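Local atomic coordinates of 3-hydroxyacyl-thioester dehydratase X (Mycobacterium tuberculosis, PDB entry 4OOB), a protein that catalyses the reversible hydration of trans-2-enoyl-CoA to (3R)-3-hydroxyacyl-CoA, with a broad chain-length range and a preference for C8 to C12 substrates. Residues L154-A165 with I190-V200; G235-L243 with H252-L260. All blocks are in the same frame, centred on the assembly; numbering follows the deposited sequence.

Strand 152-156 and helix 158-167 are the first elements met here along the chain, and interaction 1 closes the loop between them and helix 193-199, a connection that carries one further helix, 178-183. Interaction 2 opens only afterwards: strand 238-244 turns back through a short connection into strand 251-259, so the two contacts follow in series, neither nesting nor crossing. The centres of interactions 1 and 2 lie about 19 Å apart, yet the two share a border. Thr-196 rests on Leu-243 and Leu-253, and Val-200 on Leu-241, so helix 193-199 lies on the apolar face of the hairpin, while Leu-154 reaches Leu-243 from strand 152-156, an edge strand of the same antiparallel sheet.

Interaction 1 of 2, residues L154-A165 with I190-V200; sequences LRITPAKIRRYA and IAHGMFTAAAV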
ATOM      1  N   LEU A 154      -7.045 -10.008  11.438  1.00 17.95           N
ATOM      2  CA  LEU A 154      -7.164  -8.547  11.335  1.00 17.84           C
ATOM      3  C   LEU A 154      -8.624  -8.168  11.421  1.00 18.15           C
ATOM      4  O   LEU A 154      -9.422  -8.757  10.697  1.00 19.14           O
ATOM      5  CB  LEU A 154      -6.585  -8.109   9.985  1.00 17.50           C
ATOM      6  CG  LEU A 154      -5.162  -7.598  10.068  1.00 17.68           C
ATOM      7  CD1 LEU A 154      -4.277  -8.415  10.962  1.00 17.62           C
ATOM      8  CD2 LEU A 154      -4.547  -7.492   8.704  1.00 17.98           C
ATOM      9  N   ARG A 155      -8.978  -7.224  12.290  1.00 18.58           N
ATOM     10  CA  ARG A 155     -10.331  -6.645  12.317  1.00 19.19           C
ATOM     11  C   ARG A 155     -10.260  -5.160  12.002  1.00 17.80           C
ATOM     12  O   ARG A 155      -9.596  -4.403  12.678  1.00 16.65           O
ATOM     13  CB  ARG A 155     -11.071  -6.781  13.674  1.00 21.08           C
ATOM     14  CG  ARG A 155     -12.615  -6.722  13.410  1.00 22.67           C
ATOM     15  CD  ARG A 155     -13.310  -5.822  14.349  1.00 23.19           C
ATOM     16  NE  ARG A 155     -14.691  -5.378  14.070  1.00 25.37           N
ATOM     17  CZ  ARG A 155     -15.618  -5.910  13.251  1.00 27.15           C
ATOM     18  NH1 ARG A 155     -15.449  -6.977  12.483  1.00 27.52           N
ATOM     19  NH2 ARG A 155     -16.794  -5.321  13.195  1.00 28.27           N
ATOM     20  N   ILE A 156     -11.016  -4.743  11.008  1.00 17.92           N
ATOM     21  CA  ILE A 156     -10.786  -3.455  10.406  1.00 18.05           C
ATOM     22  C   ILE A 156     -12.116  -2.746  10.309  1.00 18.71           C
ATOM     23  O   ILE A 156     -12.987  -3.200   9.605  1.00 19.26           O
ATOM     24  CB  ILE A 156     -10.155  -3.614   9.026  1.00 17.27           C
ATOM     25  CG1 ILE A 156      -8.966  -4.542   9.101  1.00 16.45           C
ATOM     26  CG2 ILE A 156      -9.687  -2.255   8.470  1.00 17.54           C
ATOM     27  CD1 ILE A 156      -8.372  -4.752   7.731  1.00 16.32           C
ATOM     28  N   THR A 157     -12.243  -1.649  11.043  1.00 20.00           N
ATOM     29  CA  THR A 157     -13.459  -0.852  11.117  1.00 21.54           C
ATOM     30  C   THR A 157     -13.389   0.387  10.188  1.00 20.58           C
ATOM     31  O   THR A 157     -12.293   0.888   9.855  1.00 20.36           O
ATOM     32  CB  THR A 157     -13.666  -0.330  12.553  1.00 23.47           C
ATOM     33  OG1 THR A 157     -12.599   0.569  12.881  1.00 25.08           O
ATOM     34  CG2 THR A 157     -13.613  -1.468  13.587  1.00 25.11           C
ATOM     35  N   PRO A 158     -14.557   0.902   9.783  1.00 19.67           N
ATOM     36  CA  PRO A 158     -14.581   2.214   9.157  1.00 19.41           C
ATOM     37  C   PRO A 158     -13.746   3.240   9.941  1.00 18.83           C
ATOM     38  O   PRO A 158     -12.992   4.019   9.348  1.00 18.41           O
ATOM     39  CB  PRO A 158     -16.085   2.576   9.175  1.00 19.58           C
ATOM     40  CG  PRO A 158     -16.736   1.226   8.974  1.00 19.95           C
ATOM     41  CD  PRO A 158     -15.910   0.318   9.868  1.00 20.10           C
ATOM     42  N   ALA A 159     -13.848   3.239  11.261  1.00 18.13           N
ATOM     43  CA  ALA A 159     -13.163   4.268  12.036  1.00 18.10           C
ATOM     44  C   ALA A 159     -11.625   4.111  12.002  1.00 18.02           C
ATOM     45  O   ALA A 159     -10.933   5.067  11.820  1.00 18.40           O
ATOM     46  CB  ALA A 159     -13.714   4.333  13.459  1.00 18.48           C
ATOM     47  N   LYS A 160     -11.085   2.901  12.118  1.00 18.83           N
ATOM     48  CA  LYS A 160      -9.633   2.671  11.908  1.00 18.48           C
ATOM     49  C   LYS A 160      -9.151   3.244  10.524  1.00 17.71           C
ATOM     50  O   LYS A 160      -8.065   3.873  10.426  1.00 18.02           O
ATOM     51  CB  LYS A 160      -9.355   1.195  11.991  1.00 18.59           C
ATOM     52  CG  LYS A 160      -7.938   0.760  11.638  1.00 19.00           C
ATOM     53  CD  LYS A 160      -6.934   1.244  12.669  1.00 19.58           C
ATOM     54  CE  LYS A 160      -7.227   0.831  14.114  1.00 19.94           C
ATOM     55  NZ  LYS A 160      -7.410  -0.638  14.213  1.00 19.97           N
ATOM     56  N   ILE A 161      -9.992   3.105   9.505  1.00 16.97           N
ATOM     57  CA  ILE A 161      -9.632   3.523   8.140  1.00 16.06           C
ATOM     58  C   ILE A 161      -9.834   5.041   7.927  1.00 16.57           C
ATOM     59  O   ILE A 161      -9.085   5.636   7.140  1.00 15.71           O
ATOM     60  CB  ILE A 161     -10.344   2.639   7.074  1.00 15.39           C
ATOM     61  CG1 ILE A 161      -9.851   1.209   7.194  1.00 15.19           C
ATOM     62  CG2 ILE A 161     -10.178   3.158   5.617  1.00 15.05           C
ATOM     63  CD1 ILE A 161      -8.376   1.004   6.891  1.00 15.22           C
ATOM     64  N   ARG A 162     -10.794   5.673   8.619  1.00 18.12           N
ATOM     65  CA  ARG A 162     -10.794   7.162   8.724  1.00 19.16           C
ATOM     66  C   ARG A 162      -9.487   7.588   9.400  1.00 19.37           C
ATOM     67  O   ARG A 162      -8.835   8.501   8.934  1.00 18.30           O
ATOM     68  CB  ARG A 162     -12.031   7.769   9.465  1.00 20.36           C
ATOM     69  CG  ARG A 162     -13.361   7.666   8.713  1.00 21.80           C
ATOM     70  CD  ARG A 162     -14.560   8.403   9.358  1.00 23.26           C
ATOM     71  NE  ARG A 162     -14.961   7.742  10.613  1.00 25.55           N
ATOM     72  CZ  ARG A 162     -15.819   6.732  10.734  1.00 25.84           C
ATOM     73  NH1 ARG A 162     -16.466   6.231   9.682  1.00 28.51           N
ATOM     74  NH2 ARG A 162     -16.074   6.241  11.921  1.00 25.47           N
ATOM     75  N   ARG A 163      -9.059   6.902  10.460  1.00 20.49           N
ATOM     76  CA  ARG A 163      -7.783   7.296  11.098  1.00 22.16           C
ATOM     77  C   ARG A 163      -6.572   7.100  10.180  1.00 19.23           C
ATOM     78  O   ARG A 163      -5.675   7.945  10.152  1.00 17.70           O
ATOM     79  CB  ARG A 163      -7.515   6.568  12.432  1.00 25.25           C
ATOM     80  CG  ARG A 163      -8.077   7.237  13.661  1.00 29.49           C
ATOM     81  CD  ARG A 163      -7.184   6.925  14.873  1.00 32.42           C
ATOM     82  NE  ARG A 163      -7.331   5.533  15.236  1.00 32.09           N
ATOM     83  CZ  ARG A 163      -6.385   4.727  15.736  1.00 33.04           C
ATOM     84  NH1 ARG A 163      -5.128   5.113  15.952  1.00 32.18           N
ATOM     85  NH2 ARG A 163      -6.725   3.479  16.017  1.00 30.68           N
ATOM     86  N   TYR A 164      -6.536   5.963   9.483  1.00 18.15           N
ATOM     87  CA  TYR A 164      -5.464   5.672   8.514  1.00 16.92           C
ATOM     88  C   TYR A 164      -5.382   6.757   7.417  1.00 17.55           C
ATOM     89  O   TYR A 164      -4.301   7.161   6.985  1.00 16.82           O
ATOM     90  CB  TYR A 164      -5.642   4.279   7.864  1.00 16.75           C
ATOM     91  CG  TYR A 164      -4.487   4.024   6.934  1.00 15.92           C
ATOM     92  CD1 TYR A 164      -3.203   3.804   7.428  1.00 15.64           C
ATOM     93  CD2 TYR A 164      -4.643   4.146   5.567  1.00 14.84           C
ATOM     94  CE1 TYR A 164      -2.121   3.655   6.551  1.00 15.25           C
ATOM     95  CE2 TYR A 164      -3.573   4.019   4.704  1.00 13.95           C
ATOM     96  CZ  TYR A 164      -2.322   3.760   5.168  1.00 14.21           C
ATOM     97  OH  TYR A 164      -1.246   3.617   4.247  1.00 13.57           O
ATOM     98  N   ALA A 165      -6.534   7.264   6.979  1.00 17.90           N
ATOM     99  CA  ALA A 165      -6.529   8.305   5.941  1.00 17.77           C
ATOM    100  C   ALA A 165      -5.746   9.524   6.382  1.00 18.65           C
ATOM    101  O   ALA A 165      -4.903  10.029   5.623  1.00 17.82           O
ATOM    102  CB  ALA A 165      -7.950   8.695   5.577  1.00 16.96           C
ATOM    103  N   ILE A 190     -14.171   0.931   1.659  1.00 17.31           N
ATOM    104  CA  ILE A 190     -13.200  -0.156   1.623  1.00 16.17           C
ATOM    105  C   ILE A 190     -11.886   0.313   2.233  1.00 14.38           C
ATOM    106  O   ILE A 190     -11.624   1.480   2.208  1.00 13.40           O
ATOM    107  CB  ILE A 190     -12.983  -0.703   0.182  1.00 17.40           C
ATOM    108  CG1 ILE A 190     -12.246   0.323  -0.642  1.00 17.23           C
ATOM    109  CG2 ILE A 190     -14.321  -1.122  -0.437  1.00 18.64           C
ATOM    110  CD1 ILE A 190     -12.046   0.053  -2.114  1.00 17.58           C
ATOM    111  N   ALA A 191     -11.091  -0.611   2.795  1.00 13.30           N
ATOM    112  CA  ALA A 191      -9.773  -0.283   3.329  1.00 12.91           C
ATOM    113  C   ALA A 191      -8.848   0.090   2.197  1.00 12.19           C
ATOM    114  O   ALA A 191      -8.935  -0.478   1.132  1.00 11.19           O
ATOM    115  CB  ALA A 191      -9.167  -1.465   4.077  1.00 12.33           C
ATOM    116  N   HIS A 192      -7.937   1.002   2.468  1.00 12.33           N
ATOM    117  CA  HIS A 192      -6.789   1.249   1.560  1.00 12.18           C
ATOM    118  C   HIS A 192      -5.929  -0.008   1.450  1.00 11.61           C
ATOM    119  O   HIS A 192      -5.755  -0.741   2.432  1.00 11.39           O
ATOM    120  CB  HIS A 192      -5.870   2.344   2.069  1.00 12.73           C
ATOM    121  CG  HIS A 192      -6.566   3.556   2.568  1.00 13.61           C
ATOM    122  ND1 HIS A 192      -6.263   4.823   2.109  1.00 14.96           N
ATOM    123  CD2 HIS A 192      -7.504   3.717   3.522  1.00 14.42           C
ATOM    124  CE1 HIS A 192      -7.022   5.711   2.730  1.00 14.62           C
ATOM    125  NE2 HIS A 192      -7.794   5.065   3.582  1.00 15.16           N
ATOM    126  N   GLY A 193      -5.387  -0.268   0.249  1.00 11.42           N
ATOM    127  CA  GLY A 193      -4.505  -1.392   0.059  1.00 11.40           C
ATOM    128  C   GLY A 193      -3.319  -1.302   0.970  1.00 11.64           C
ATOM    129  O   GLY A 193      -2.921  -2.310   1.553  1.00 12.10           O
ATOM    130  N   MET A 194      -2.758  -0.096   1.146  1.00 11.49           N
ATOM    131  CA  MET A 194      -1.525   0.002   1.913  1.00 12.07           C
ATOM    132  C   MET A 194      -1.793  -0.011   3.426  1.00 12.82           C
ATOM    133  O   MET A 194      -0.860  -0.134   4.206  1.00 12.70           O
ATOM    134  CB  MET A 194      -0.698   1.245   1.493  1.00 12.05           C
ATOM    135  CG  MET A 194      -0.149   1.143   0.079  1.00 12.14           C
ATOM    136  SD  MET A 194       0.962  -0.253  -0.115  1.00 12.80           S
ATOM    137  CE  MET A 194       2.285   0.261   0.982  1.00 12.82           C
ATOM    138  N   PHE A 195      -3.049   0.161   3.866  1.00 13.51           N
ATOM    139  CA  PHE A 195      -3.335  -0.113   5.277  1.00 13.63           C
ATOM    140  C   PHE A 195      -3.043  -1.565   5.557  1.00 14.44           C
ATOM    141  O   PHE A 195      -2.321  -1.915   6.477  1.00 15.17           O
ATOM    142  CB  PHE A 195      -4.769   0.155   5.699  1.00 13.81           C
ATOM    143  CG  PHE A 195      -5.035  -0.318   7.110  1.00 14.22           C
ATOM    144  CD1 PHE A 195      -4.622   0.442   8.203  1.00 14.76           C
ATOM    145  CD2 PHE A 195      -5.582  -1.581   7.346  1.00 14.13           C
ATOM    146  CE1 PHE A 195      -4.799  -0.023   9.536  1.00 15.18           C
ATOM    147  CE2 PHE A 195      -5.763  -2.052   8.661  1.00 14.68           C
ATOM    148  CZ  PHE A 195      -5.389  -1.255   9.757  1.00 14.57           C
ATOM    149  N   THR A 196      -3.641  -2.409   4.745  1.00 15.45           N
ATOM    150  CA  THR A 196      -3.582  -3.832   4.926  1.00 16.17           C
ATOM    151  C   THR A 196      -2.139  -4.307   4.671  1.00 15.66           C
ATOM    152  O   THR A 196      -1.638  -5.163   5.395  1.00 15.49           O
ATOM    153  CB  THR A 196      -4.696  -4.471   4.066  1.00 17.34           C
ATOM    154  OG1 THR A 196      -5.497  -5.357   4.865  1.00 21.64           O
ATOM    155  CG2 THR A 196      -4.224  -5.166   2.960  1.00 16.64           C
ATOM    156  N   ALA A 197      -1.432  -3.698   3.713  1.00 14.47           N
ATOM    157  CA  ALA A 197      -0.065  -4.142   3.435  1.00 13.95           C
ATOM    158  C   ALA A 197       0.814  -3.865   4.619  1.00 13.42           C
ATOM    159  O   ALA A 197       1.763  -4.603   4.846  1.00 13.03           O
ATOM    160  CB  ALA A 197       0.513  -3.484   2.221  1.00 13.47           C
ATOM    161  N   ALA A 198       0.517  -2.787   5.350  1.00 12.59           N
ATOM    162  CA  ALA A 198       1.289  -2.469   6.504  1.00 12.55           C
ATOM    163  C   ALA A 198       0.842  -3.380   7.645  1.00 13.07           C
ATOM    164  O   ALA A 198       1.692  -4.016   8.256  1.00 13.01           O
ATOM    165  CB  ALA A 198       1.127  -1.024   6.890  1.00 12.78           C
ATOM    166  N   ALA A 199      -0.474  -3.465   7.900  1.00 13.03           N
ATOM    167  CA  ALA A 199      -1.011  -4.212   9.077  1.00 13.31           C
ATOM    168  C   ALA A 199      -0.537  -5.688   9.162  1.00 13.78           C
ATOM    169  O   ALA A 199      -0.275  -6.201  10.238  1.00 14.29           O
ATOM    170  CB  ALA A 199      -2.513  -4.141   9.072  1.00 13.04           C
ATOM    171  N   VAL A 200      -0.367  -6.347   8.012  1.00 14.23           N
ATOM    172  CA  VAL A 200       0.087  -7.775   7.981  1.00 14.22           C
ATOM    173  C   VAL A 200       1.537  -8.014   8.458  1.00 14.51           C
ATOM    174  O   VAL A 200       1.933  -9.152   8.723  1.00 14.09           O
ATOM    175  CB  VAL A 200      -0.102  -8.418   6.592  1.00 13.62           C
ATOM    176  CG1 VAL A 200      -1.575  -8.446   6.230  1.00 13.29           C
ATOM    177  CG2 VAL A 200       0.748  -7.745   5.539  1.00 13.60           C
TER
HETATM  178  O   HOH W   1       0.687   1.854   4.543  1.00 11.76           O
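Helix 158-165 crosses helix 193-199 almost perpendicularly, at 98° with 10.8 Å between the axes, while strand 154-156 runs roughly antiparallel to helix 193-199. Phe-195 stands in the angle between these elements. Ile-161 CD1 lies over one face of its ring, 3.6 Å from Phe-195 CG, in a CH-pi contact, and the same methyl reaches Ala-191 CB. From the strand, Ile-156 CD1 meets the ring edge at Phe-195 CE2; from helix 158-165 the aliphatic part of Lys-160 crosses at about a right angle, its CG 3.8 Å from Phe-195 CZ.

Tyr-164 joins Phe-195 to His-192 in an aromatic cluster. With CG anti to the backbone N (chi1 -178°), the tyrosine ring extends toward the start of helix 193-199. Its edge is directed at the face of His-192, CD2 standing 3.5 Å from His-192 CD2, with the ring planes 75° apart. One face of the tyrosine receives Phe-195 CB almost over its centre, 4.0 Å from the centroid, and the edge of the phenylalanine ring in an offset edge-to-face pair. This packing belongs to the hotdog fold of MaoC-like dehydratases, in which a helix is wrapped by the antiparallel sheet. His-192 is the N-cap residue of helix 193-199, and its ring also stacks with that of His-175.

The phenol is tied to the helix through water 1, which lies 2.6 Å from Tyr-164 OH and donates a hydrogen bond to Met-194 O. Further along, Leu-154 CD2 fits against Ala-199 CB and Val-200 CG1. Thr-196 OG1 is buried beside Ile-156 CD1 without a polar partner in the model. At the other helix, Thr-157 OG1 caps the first turn by accepting a nearly straight bond from Lys-160 N, 2.9 Å long.

Interaction 2 of 2, residues G235-L243 with H252-L260; sequences GDGGWDLTL and HLTATVRGL
Leu-241 and Ala-255 face each other as a hydrogen-bonded pair in an antiparallel beta hairpin, part of the sheet of the hotdog fold. Around them side chains alternate between the two faces. Trp-239, Leu-241 and Leu-243 project to the same face as Val-257, Ala-255 and Leu-253. The indole of Trp-239 crosses Val-257 at a slant, CE3 lying 3.9 Å from Val-257 CG1, and it also meets Phe-208 edge-to-face. Leu-241 CD2 leans to the neighbouring Val-257 CG2, while Leu-243 CB packs on Leu-253 CG.

The other face is more polar. Here Thr-242 and Thr-254 lie side by side and point the same way, with their CG2 methyls 4.0 Å apart. Asp-240, with CG beside the backbone N (chi1 -71°), brings its carboxylate to Arg-258 in a salt bridge. The guanidinium grips a single oxygen end-on with both terminal nitrogens: NH2 approaches Asp-240 OD1 at 2.8 Å on the syn lone pair, and NH1 meets the same atom nearly head-on to its C-O bond. OD1 lies in the guanidinium plane, and the two flat groups are turned 30° apart. NH1 also donates to Val-257 O, 3.1 Å away and from above the carbonyl plane; that oxygen also accepts from Trp-239 N. Held by Asp-240 OD1 and Val-257 O together, the guanidinium has little freedom to turn.

At the opposite end, His-252 and Leu-253 both face Leu-243, a classic beta bulge where the strand turns a corner. The imidazole is held by ND1 bonding to Lys-220 O. Leu-243 O takes a 2.8 Å bond from His-252 N in its carbonyl plane, and a weak one, 3.4 Å long, from Leu-253 N.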
ATOM      1  N   GLY A 235      10.050 -19.160   6.131  1.00 46.88           N
ATOM      2  CA  GLY A 235      10.963 -20.000   5.384  1.00 46.80           C
ATOM      3  C   GLY A 235      12.362 -19.451   5.491  1.00 47.60           C
ATOM      4  O   GLY A 235      12.590 -18.426   6.135  1.00 49.16           O
ATOM      5  N   ASP A 236      13.293 -20.161   4.862  1.00 50.42           N
ATOM      6  CA  ASP A 236      14.695 -19.778   4.797  1.00 49.73           C
ATOM      7  C   ASP A 236      14.783 -18.445   4.077  1.00 48.12           C
ATOM      8  O   ASP A 236      15.366 -17.497   4.605  1.00 49.54           O
ATOM      9  CB  ASP A 236      15.531 -20.851   4.063  1.00 51.46           C
ATOM     10  N   GLY A 237      14.165 -18.362   2.898  1.00 44.54           N
ATOM     11  CA  GLY A 237      14.098 -17.104   2.127  1.00 43.59           C
ATOM     12  C   GLY A 237      13.409 -15.909   2.779  1.00 40.07           C
ATOM     13  O   GLY A 237      13.810 -14.750   2.530  1.00 37.05           O
ATOM     14  N   GLY A 238      12.398 -16.181   3.617  1.00 35.81           N
ATOM     15  CA  GLY A 238      11.628 -15.126   4.288  1.00 32.64           C
ATOM     16  C   GLY A 238      10.179 -15.524   4.557  1.00 30.43           C
ATOM     17  O   GLY A 238       9.923 -16.511   5.248  1.00 28.92           O
ATOM     18  N   TRP A 239       9.222 -14.782   4.011  1.00 27.95           N
ATOM     19  CA  TRP A 239       7.844 -14.977   4.408  1.00 26.08           C
ATOM     20  C   TRP A 239       6.902 -14.913   3.237  1.00 24.90           C
ATOM     21  O   TRP A 239       7.055 -14.072   2.351  1.00 24.86           O
ATOM     22  CB  TRP A 239       7.440 -13.910   5.411  1.00 26.13           C
ATOM     23  CG  TRP A 239       8.083 -14.007   6.752  1.00 28.62           C
ATOM     24  CD1 TRP A 239       7.556 -14.594   7.864  1.00 30.13           C
ATOM     25  CD2 TRP A 239       9.346 -13.448   7.156  1.00 28.85           C
ATOM     26  NE1 TRP A 239       8.422 -14.459   8.926  1.00 31.51           N
ATOM     27  CE2 TRP A 239       9.519 -13.747   8.521  1.00 30.04           C
ATOM     28  CE3 TRP A 239      10.351 -12.748   6.493  1.00 28.48           C
ATOM     29  CZ2 TRP A 239      10.655 -13.368   9.234  1.00 29.53           C
ATOM     30  CZ3 TRP A 239      11.481 -12.379   7.194  1.00 28.14           C
ATOM     31  CH2 TRP A 239      11.620 -12.678   8.553  1.00 29.14           C
ATOM     32  N   ASP A 240       5.922 -15.804   3.241  1.00 24.39           N
ATOM     33  CA  ASP A 240       4.800 -15.781   2.288  1.00 25.26           C
ATOM     34  C   ASP A 240       3.559 -15.456   3.111  1.00 23.90           C
ATOM     35  O   ASP A 240       3.303 -16.102   4.151  1.00 22.98           O
ATOM     36  CB  ASP A 240       4.591 -17.133   1.609  1.00 26.35           C
ATOM     37  CG  ASP A 240       5.693 -17.473   0.598  1.00 28.12           C
ATOM     38  OD1 ASP A 240       6.560 -16.618   0.278  1.00 29.50           O
ATOM     39  OD2 ASP A 240       5.655 -18.614   0.113  1.00 29.96           O
ATOM     40  N   LEU A 241       2.827 -14.442   2.663  1.00 23.20           N
ATOM     41  CA  LEU A 241       1.639 -13.926   3.375  1.00 22.56           C
ATOM     42  C   LEU A 241       0.405 -14.011   2.483  1.00 21.83           C
ATOM     43  O   LEU A 241       0.469 -13.725   1.285  1.00 20.68           O
ATOM     44  CB  LEU A 241       1.839 -12.459   3.767  1.00 23.01           C
ATOM     45  CG  LEU A 241       2.661 -11.949   4.955  1.00 23.75           C
ATOM     46  CD1 LEU A 241       3.730 -12.873   5.430  1.00 25.07           C
ATOM     47  CD2 LEU A 241       3.329 -10.615   4.648  1.00 25.03           C
ATOM     48  N   THR A 242      -0.709 -14.436   3.081  1.00 22.13           N
ATOM     49  CA  THR A 242      -2.012 -14.340   2.459  1.00 22.28           C
ATOM     50  C   THR A 242      -3.043 -13.901   3.467  1.00 20.99           C
ATOM     51  O   THR A 242      -3.174 -14.511   4.544  1.00 22.51           O
ATOM     52  CB  THR A 242      -2.513 -15.668   1.878  1.00 22.38           C
ATOM     53  OG1 THR A 242      -1.566 -16.158   0.965  1.00 24.59           O
ATOM     54  CG2 THR A 242      -3.727 -15.428   1.104  1.00 22.91           C
ATOM     55  N   LEU A 243      -3.753 -12.836   3.122  1.00 19.74           N
ATOM     56  CA  LEU A 243      -4.861 -12.343   3.924  1.00 19.47           C
ATOM     57  C   LEU A 243      -6.150 -12.650   3.188  1.00 20.63           C
ATOM     58  O   LEU A 243      -6.305 -12.242   2.060  1.00 20.30           O
ATOM     59  CB  LEU A 243      -4.739 -10.824   4.086  1.00 18.44           C
ATOM     60  CG  LEU A 243      -5.792 -10.091   4.935  1.00 17.74           C
ATOM     61  CD1 LEU A 243      -5.583 -10.349   6.429  1.00 18.23           C
ATOM     62  CD2 LEU A 243      -5.846  -8.617   4.640  1.00 17.07           C
ATOM     63  N   HIS A 252      -7.732 -11.275  -0.153  1.00 19.65           N
ATOM     64  CA  HIS A 252      -7.558  -9.817  -0.220  1.00 18.42           C
ATOM     65  C   HIS A 252      -6.179  -9.389  -0.722  1.00 16.79           C
ATOM     66  O   HIS A 252      -6.052  -8.424  -1.456  1.00 14.98           O
ATOM     67  CB  HIS A 252      -7.737  -9.209   1.157  1.00 19.39           C
ATOM     68  CG  HIS A 252      -9.124  -9.306   1.670  1.00 19.56           C
ATOM     69  ND1 HIS A 252     -10.191  -8.892   0.930  1.00 19.76           N
ATOM     70  CD2 HIS A 252      -9.622  -9.763   2.841  1.00 20.70           C
ATOM     71  CE1 HIS A 252     -11.306  -9.088   1.611  1.00 20.84           C
ATOM     72  NE2 HIS A 252     -10.987  -9.596   2.786  1.00 22.00           N
ATOM     73  N   LEU A 253      -5.147 -10.110  -0.295  1.00 16.05           N
ATOM     74  CA  LEU A 253      -3.793  -9.936  -0.812  1.00 16.03           C
ATOM     75  C   LEU A 253      -2.946 -11.209  -0.645  1.00 15.73           C
ATOM     76  O   LEU A 253      -3.259 -12.054   0.190  1.00 14.66           O
ATOM     77  CB  LEU A 253      -3.105  -8.771  -0.112  1.00 16.08           C
ATOM     78  CG  LEU A 253      -2.632  -8.958   1.327  1.00 16.34           C
ATOM     79  CD1 LEU A 253      -1.371  -9.759   1.502  1.00 16.52           C
ATOM     80  CD2 LEU A 253      -2.373  -7.549   1.857  1.00 17.38           C
ATOM     81  N   THR A 254      -1.898 -11.327  -1.452  1.00 15.76           N
ATOM     82  CA  THR A 254      -0.905 -12.360  -1.280  1.00 17.91           C
ATOM     83  C   THR A 254       0.403 -11.622  -1.417  1.00 17.35           C
ATOM     84  O   THR A 254       0.499 -10.658  -2.174  1.00 19.66           O
ATOM     85  CB  THR A 254      -1.008 -13.487  -2.330  1.00 19.07           C
ATOM     86  OG1 THR A 254      -0.682 -12.930  -3.605  1.00 22.70           O
ATOM     87  CG2 THR A 254      -2.407 -14.010  -2.414  1.00 18.77           C
ATOM     88  N   ALA A 255       1.415 -12.064  -0.707  1.00 16.74           N
ATOM     89  CA  ALA A 255       2.625 -11.297  -0.633  1.00 16.75           C
ATOM     90  C   ALA A 255       3.841 -12.071  -0.227  1.00 16.16           C
ATOM     91  O   ALA A 255       3.762 -13.100   0.366  1.00 16.41           O
ATOM     92  CB  ALA A 255       2.424 -10.135   0.356  1.00 16.82           C
ATOM     93  N   THR A 256       5.002 -11.496  -0.497  1.00 17.12           N
ATOM     94  CA  THR A 256       6.228 -12.116  -0.099  1.00 17.38           C
ATOM     95  C   THR A 256       7.131 -11.072   0.437  1.00 18.18           C
ATOM     96  O   THR A 256       7.150  -9.945  -0.072  1.00 17.04           O
ATOM     97  CB  THR A 256       6.970 -12.788  -1.267  1.00 17.78           C
ATOM     98  OG1 THR A 256       7.190 -11.838  -2.302  1.00 18.19           O
ATOM     99  CG2 THR A 256       6.166 -13.962  -1.810  1.00 18.11           C
ATOM    100  N   VAL A 257       7.857 -11.484   1.486  1.00 19.48           N
ATOM    101  CA  VAL A 257       8.998 -10.804   2.038  1.00 19.26           C
ATOM    102  C   VAL A 257      10.244 -11.702   1.811  1.00 20.47           C
ATOM    103  O   VAL A 257      10.229 -12.875   2.148  1.00 19.62           O
ATOM    104  CB  VAL A 257       8.763 -10.586   3.537  1.00 19.22           C
ATOM    105  CG1 VAL A 257       9.860  -9.720   4.151  1.00 18.93           C
ATOM    106  CG2 VAL A 257       7.382  -9.969   3.766  1.00 19.08           C
ATOM    107  N   ARG A 258      11.309 -11.128   1.239  1.00 21.06           N
ATOM    108  CA  ARG A 258      12.556 -11.843   1.011  1.00 21.70           C
ATOM    109  C   ARG A 258      13.705 -10.926   1.368  1.00 23.09           C
ATOM    110  O   ARG A 258      13.700  -9.731   1.023  1.00 24.52           O
ATOM    111  CB  ARG A 258      12.675 -12.235  -0.432  1.00 21.65           C
ATOM    112  CG  ARG A 258      11.588 -13.185  -0.914  1.00 22.07           C
ATOM    113  CD  ARG A 258      11.752 -14.620  -0.385  1.00 21.95           C
ATOM    114  NE  ARG A 258      10.810 -15.542  -1.018  1.00 21.04           N
ATOM    115  CZ  ARG A 258       9.571 -15.793  -0.603  1.00 21.43           C
ATOM    116  NH1 ARG A 258       9.046 -15.210   0.483  1.00 20.13           N
ATOM    117  NH2 ARG A 258       8.826 -16.642  -1.300  1.00 21.56           N
ATOM    118  N   GLY A 259      14.664 -11.456   2.112  1.00 23.70           N
ATOM    119  CA  GLY A 259      15.929 -10.781   2.350  1.00 24.15           C
ATOM    120  C   GLY A 259      16.595 -10.583   1.020  1.00 25.45           C
ATOM    121  O   GLY A 259      16.550 -11.453   0.194  1.00 25.77           O
ATOM    122  N   LEU A 260      17.178  -9.419   0.784  1.00 29.20           N
ATOM    123  CA  LEU A 260      17.887  -9.189  -0.478  1.00 34.36           C
ATOM    124  C   LEU A 260      19.184  -9.986  -0.614  1.00 34.49           C
ATOM    125  O   LEU A 260      19.865 -10.196   0.382  1.00 36.73           O
ATOM    126  CB  LEU A 260      18.215  -7.720  -0.632  1.00 36.31           C
ATOM    127  CG  LEU A 260      17.083  -6.775  -1.016  1.00 36.75           C
ATOM    128  CD1 LEU A 260      17.709  -5.472  -1.481  1.00 36.80           C
ATOM    129  CD2 LEU A 260      16.173  -7.378  -2.083  1.00 38.17           C
TER